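Glypican-1 (Homo sapiens, PDB 4YWT) is a cell-surface proteoglycan whose heparan sulfate chains bind alpha-4 (V) collagen, and takes part in Schwann cell myelination. Local coordinates at residues E288-I299 with L459-Y470. The protein carries 3 engineered substitutions. Numbering follows the deposited sequence.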
loop_
_atom_site.group_PDB
_atom_site.type_symbol
_atom_site.label_atom_id
_atom_site.label_comp_id
_atom_site.label_asym_id
_atom_site.label_seq_id
_atom_site.Cartn_x
_atom_site.Cartn_y
_atom_site.Cartn_z
ATOM N N GLU A 288 -0.468 8.204 -9.736
ATOM C CA GLU A 288 0.222 8.459 -8.479
ATOM C C GLU A 288 0.341 7.195 -7.632
ATOM O O GLU A 288 1.295 7.042 -6.866
ATOM C CB GLU A 288 -0.487 9.565 -7.695
ATOM C CG GLU A 288 -0.504 10.909 -8.409
ATOM C CD GLU A 288 0.844 11.282 -9.005
ATOM O OE1 GLU A 288 1.870 11.143 -8.304
ATOM O OE2 GLU A 288 0.876 11.711 -10.178
ATOM N N TRP A 289 -0.627 6.293 -7.771
ATOM C CA TRP A 289 -0.543 4.988 -7.122
ATOM C C TRP A 289 0.665 4.232 -7.672
ATOM O O TRP A 289 1.482 3.700 -6.913
ATOM C CB TRP A 289 -1.840 4.201 -7.337
ATOM C CG TRP A 289 -1.845 2.797 -6.802
ATOM C CD1 TRP A 289 -1.565 1.657 -7.497
ATOM C CD2 TRP A 289 -2.176 2.382 -5.468
ATOM N NE1 TRP A 289 -1.691 0.560 -6.679
ATOM C CE2 TRP A 289 -2.064 0.978 -5.429
ATOM C CE3 TRP A 289 -2.551 3.062 -4.304
ATOM C CZ2 TRP A 289 -2.311 0.241 -4.271
ATOM C CZ3 TRP A 289 -2.795 2.329 -3.156
ATOM C CH2 TRP A 289 -2.675 0.932 -3.148
ATOM N N ARG A 290 0.783 4.215 -8.997
ATOM C CA ARG A 290 1.910 3.567 -9.662
ATOM C C ARG A 290 3.235 4.221 -9.293
ATOM O O ARG A 290 4.237 3.532 -9.107
ATOM C CB ARG A 290 1.728 3.590 -11.180
ATOM C CG ARG A 290 0.614 2.689 -11.690
ATOM C CD ARG A 290 0.540 2.720 -13.207
ATOM N NE ARG A 290 -0.616 1.991 -13.717
ATOM C CZ ARG A 290 -0.619 0.692 -13.997
ATOM N NH1 ARG A 290 0.476 -0.032 -13.813
ATOM N NH2 ARG A 290 -1.720 0.114 -14.460
ATOM N N ASN A 291 3.243 5.549 -9.197
ATOM C CA ASN A 291 4.443 6.273 -8.786
ATOM C C ASN A 291 4.885 5.868 -7.384
ATOM O O ASN A 291 6.059 5.529 -7.153
ATOM C CB ASN A 291 4.208 7.785 -8.837
ATOM C CG ASN A 291 4.209 8.329 -10.252
ATOM O OD1 ASN A 291 4.828 7.756 -11.149
ATOM N ND2 ASN A 291 3.516 9.443 -10.457
ATOM N N LEU A 292 3.935 5.902 -6.454
ATOM C CA LEU A 292 4.211 5.535 -5.073
ATOM C C LEU A 292 4.741 4.115 -4.978
ATOM O O LEU A 292 5.775 3.879 -4.359
ATOM C CB LEU A 292 2.962 5.671 -4.203
ATOM C CG LEU A 292 3.273 5.434 -2.724
ATOM C CD1 LEU A 292 4.213 6.515 -2.222
ATOM C CD2 LEU A 292 2.012 5.380 -1.879
ATOM N N LEU A 293 4.034 3.172 -5.596
ATOM C CA LEU A 293 4.436 1.770 -5.520
ATOM C C LEU A 293 5.791 1.539 -6.186
ATOM O O LEU A 293 6.566 0.689 -5.745
ATOM C CB LEU A 293 3.373 0.867 -6.146
ATOM C CG LEU A 293 2.325 0.311 -5.177
ATOM C CD1 LEU A 293 1.443 1.417 -4.621
ATOM C CD2 LEU A 293 1.484 -0.758 -5.855
ATOM N N ASP A 294 6.078 2.302 -7.237
ATOM C CA ASP A 294 7.381 2.234 -7.892
ATOM C C ASP A 294 8.494 2.685 -6.952
ATOM O O ASP A 294 9.513 2.000 -6.809
ATOM C CB ASP A 294 7.397 3.084 -9.163
ATOM C CG ASP A 294 7.175 2.261 -10.417
ATOM O OD1 ASP A 294 6.569 1.172 -10.319
ATOM O OD2 ASP A 294 7.609 2.704 -11.502
ATOM N N SER A 295 8.298 3.832 -6.308
ATOM C CA SER A 295 9.308 4.344 -5.384
ATOM C C SER A 295 9.449 3.433 -4.162
ATOM O O SER A 295 10.517 3.353 -3.554
ATOM C CB SER A 295 8.972 5.775 -4.950
ATOM O OG SER A 295 7.861 5.804 -4.073
ATOM N N MET A 296 8.370 2.736 -3.818
ATOM C CA MET A 296 8.372 1.819 -2.684
ATOM C C MET A 296 9.114 0.531 -3.019
ATOM O O MET A 296 9.785 -0.047 -2.165
ATOM C CB MET A 296 6.941 1.506 -2.244
ATOM C CG MET A 296 6.344 2.546 -1.310
ATOM S SD MET A 296 4.840 1.980 -0.493
ATOM C CE MET A 296 3.774 1.701 -1.899
ATOM N N VAL A 297 8.984 0.079 -4.261
ATOM C CA VAL A 297 9.762 -1.060 -4.727
ATOM C C VAL A 297 11.234 -0.668 -4.771
ATOM O O VAL A 297 12.107 -1.434 -4.360
ATOM C CB VAL A 297 9.298 -1.546 -6.116
ATOM C CG1 VAL A 297 10.333 -2.469 -6.741
ATOM C CG2 VAL A 297 7.950 -2.243 -6.012
ATOM N N LEU A 298 11.500 0.545 -5.247
ATOM C CA LEU A 298 12.871 1.034 -5.368
ATOM C C LEU A 298 13.579 1.206 -4.026
ATOM O O LEU A 298 14.757 0.875 -3.902
ATOM C CB LEU A 298 12.895 2.362 -6.125
ATOM C CG LEU A 298 12.984 2.254 -7.648
ATOM C CD1 LEU A 298 13.092 3.634 -8.278
ATOM C CD2 LEU A 298 14.166 1.381 -8.043
ATOM N N ILE A 299 12.866 1.721 -3.028
ATOM C CA ILE A 299 13.489 2.057 -1.748
ATOM C C ILE A 299 14.011 0.823 -1.001
ATOM O O ILE A 299 14.922 0.933 -0.180
ATOM C CB ILE A 299 12.508 2.834 -0.830
ATOM C CG1 ILE A 299 13.264 3.516 0.314
ATOM C CG2 ILE A 299 11.420 1.921 -0.291
ATOM C CD1 ILE A 299 14.274 4.545 -0.149
ATOM N N LEU A 459 -0.620 10.564 -2.021
ATOM C CA LEU A 459 0.275 9.743 -2.831
ATOM C C LEU A 459 1.457 10.560 -3.345
ATOM O O LEU A 459 2.604 10.114 -3.265
ATOM C CB LEU A 459 -0.477 9.112 -4.006
ATOM C CG LEU A 459 -1.603 8.127 -3.682
ATOM C CD1 LEU A 459 -2.272 7.644 -4.958
ATOM C CD2 LEU A 459 -1.080 6.951 -2.879
ATOM N N LYS A 460 1.176 11.755 -3.863
ATOM C CA LYS A 460 2.234 12.657 -4.325
ATOM C C LYS A 460 3.269 12.928 -3.235
ATOM O O LYS A 460 4.478 12.759 -3.444
ATOM C CB LYS A 460 1.647 13.989 -4.797
ATOM C CG LYS A 460 0.829 13.928 -6.074
ATOM C CD LYS A 460 0.564 15.339 -6.583
ATOM C CE LYS A 460 -0.516 15.368 -7.647
ATOM N NZ LYS A 460 -0.948 16.767 -7.934
ATOM N N ILE A 461 2.780 13.352 -2.073
ATOM C CA ILE A 461 3.648 13.698 -0.952
ATOM C C ILE A 461 4.518 12.525 -0.502
ATOM O O ILE A 461 5.744 12.661 -0.368
ATOM C CB ILE A 461 2.822 14.205 0.246
ATOM C CG1 ILE A 461 2.133 15.524 -0.113
ATOM C CG2 ILE A 461 3.706 14.384 1.470
ATOM C CD1 ILE A 461 1.061 15.943 0.867
ATOM N N MET A 462 3.889 11.373 -0.278
ATOM C CA MET A 462 4.630 10.194 0.158
ATOM C C MET A 462 5.669 9.788 -0.889
ATOM O O MET A 462 6.802 9.436 -0.549
ATOM C CB MET A 462 3.677 9.032 0.442
ATOM C CG MET A 462 4.334 7.834 1.117
ATOM S SD MET A 462 5.016 8.218 2.740
ATOM C CE MET A 462 6.757 7.946 2.438
ATOM N N THR A 463 5.280 9.857 -2.160
ATOM C CA THR A 463 6.186 9.527 -3.256
ATOM C C THR A 463 7.415 10.422 -3.238
ATOM O O THR A 463 8.544 9.940 -3.357
ATOM C CB THR A 463 5.503 9.656 -4.624
ATOM O OG1 THR A 463 4.336 8.826 -4.659
ATOM C CG2 THR A 463 6.455 9.235 -5.736
ATOM N N ASN A 464 7.192 11.727 -3.091
ATOM C CA ASN A 464 8.298 12.672 -2.974
ATOM C C ASN A 464 9.206 12.319 -1.801
ATOM O O ASN A 464 10.437 12.283 -1.944
ATOM C CB ASN A 464 7.774 14.102 -2.825
ATOM C CG ASN A 464 7.107 14.611 -4.089
ATOM O OD1 ASN A 464 7.466 14.213 -5.199
ATOM N ND2 ASN A 464 6.131 15.497 -3.927
ATOM N N ARG A 465 8.592 12.046 -0.649
ATOM C CA ARG A 465 9.340 11.596 0.525
ATOM C C ARG A 465 10.237 10.400 0.211
ATOM O O ARG A 465 11.378 10.339 0.663
ATOM C CB ARG A 465 8.396 11.220 1.670
ATOM C CG ARG A 465 7.822 12.386 2.454
ATOM C CD ARG A 465 7.393 11.912 3.838
ATOM N NE ARG A 465 6.668 12.932 4.590
ATOM C CZ ARG A 465 5.363 12.888 4.834
ATOM N NH1 ARG A 465 4.637 11.872 4.388
ATOM N NH2 ARG A 465 4.782 13.858 5.527
ATOM N N LEU A 466 9.713 9.452 -0.561
ATOM C CA LEU A 466 10.455 8.235 -0.883
ATOM C C LEU A 466 11.546 8.449 -1.926
ATOM O O LEU A 466 12.551 7.738 -1.932
ATOM C CB LEU A 466 9.496 7.145 -1.362
ATOM C CG LEU A 466 8.785 6.375 -0.251
ATOM C CD1 LEU A 466 7.380 6.013 -0.674
ATOM C CD2 LEU A 466 9.575 5.124 0.097
ATOM N N ARG A 467 11.348 9.416 -2.814
ATOM C CA ARG A 467 12.370 9.741 -3.801
ATOM C C ARG A 467 13.537 10.440 -3.109
ATOM O O ARG A 467 14.710 10.125 -3.359
ATOM C CB ARG A 467 11.783 10.607 -4.917
ATOM C CG ARG A 467 10.809 9.847 -5.806
ATOM C CD ARG A 467 10.158 10.734 -6.856
ATOM N NE ARG A 467 9.359 9.944 -7.792
ATOM C CZ ARG A 467 8.484 10.457 -8.653
ATOM N NH1 ARG A 467 8.283 11.766 -8.701
ATOM N NH2 ARG A 467 7.807 9.655 -9.465
ATOM N N SER A 468 13.207 11.373 -2.221
ATOM C CA SER A 468 14.225 12.037 -1.415
ATOM C C SER A 468 14.966 11.024 -0.547
ATOM O O SER A 468 16.193 11.047 -0.465
ATOM C CB SER A 468 13.601 13.127 -0.542
ATOM O OG SER A 468 13.084 14.176 -1.340
ATOM N N ALA A 469 14.211 10.136 0.092
ATOM C CA ALA A 469 14.788 9.082 0.921
ATOM C C ALA A 469 15.728 8.206 0.103
ATOM O O ALA A 469 16.791 7.808 0.579
ATOM C CB ALA A 469 13.692 8.238 1.549
ATOM N N TYR A 470 15.328 7.912 -1.129
ATOM C CA TYR A 470 16.162 7.125 -2.025
ATOM C C TYR A 470 17.457 7.859 -2.334
ATOM O O TYR A 470 18.525 7.249 -2.382
ATOM C CB TYR A 470 15.422 6.806 -3.323
ATOM C CG TYR A 470 16.186 5.862 -4.224
ATOM C CD1 TYR A 470 16.107 4.487 -4.044
ATOM C CD2 TYR A 470 16.996 6.344 -5.245
ATOM C CE1 TYR A 470 16.805 3.618 -4.860
ATOM C CE2 TYR A 470 17.699 5.483 -6.065
ATOM C CZ TYR A 470 17.598 4.120 -5.869
ATOM O OH TYR A 470 18.294 3.257 -6.683
HETATM O O HOH W 1 2.470 9.294 -6.285
HETATM O O HOH W 2 8.029 6.447 -8.859
HETATM O O HOH W 3 12.304 5.634 -3.614
#
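Leu459 meets Glu288 and Leu292 where two helices of the mainly helical glypican core pack in parallel with knobs-into-holes. Their axes approach to 8.8 Å at a crossing angle of 25°. Leu459 sets CB against CB of Glu288, while its CD2 touches CD2 of Leu292 at 3.6 Å, the two crossing at about a right angle. Lys460 brings only its aliphatic CG near the Glu288 carboxylate. Met462 lays CB and CG against CD1 of Leu292, itself a knob among Leu459, Met462, Thr463 and Leu466. Thr463 is a knob among Glu288, Asn291, Leu292 and Ser295. Its OG1 donates to Leu459 O at 2.6 Å, and a water lies within hydrogen-bonding distance of Thr463 OG1, Glu288 O and Glu288 OE1. No direct hydrogen bond joins the two segments; waters bridge them. Leu466 is the next knob, among Leu292, Ser295, Met296 and Ile299. Ser295 OG lies 3.4 Å from both its CB and CD1, CD1 also reaches Leu292 CD1 and Met296 CG, and CD2 meets Ile299 CG2 at 3.7 Å. A water joins Leu466 O to Ser295 O, and Ser221 of helix 204-236 touches Leu466. Arg467 runs extended back toward Asn291, and another water accepts from its NH2 at 3.3 Å and donates to Asn291 O. Tyr470 has CG anti to its backbone N (chi1 -174°), and Leu298 O lies at the ring edge, 3.6 Å from Tyr470 CE1.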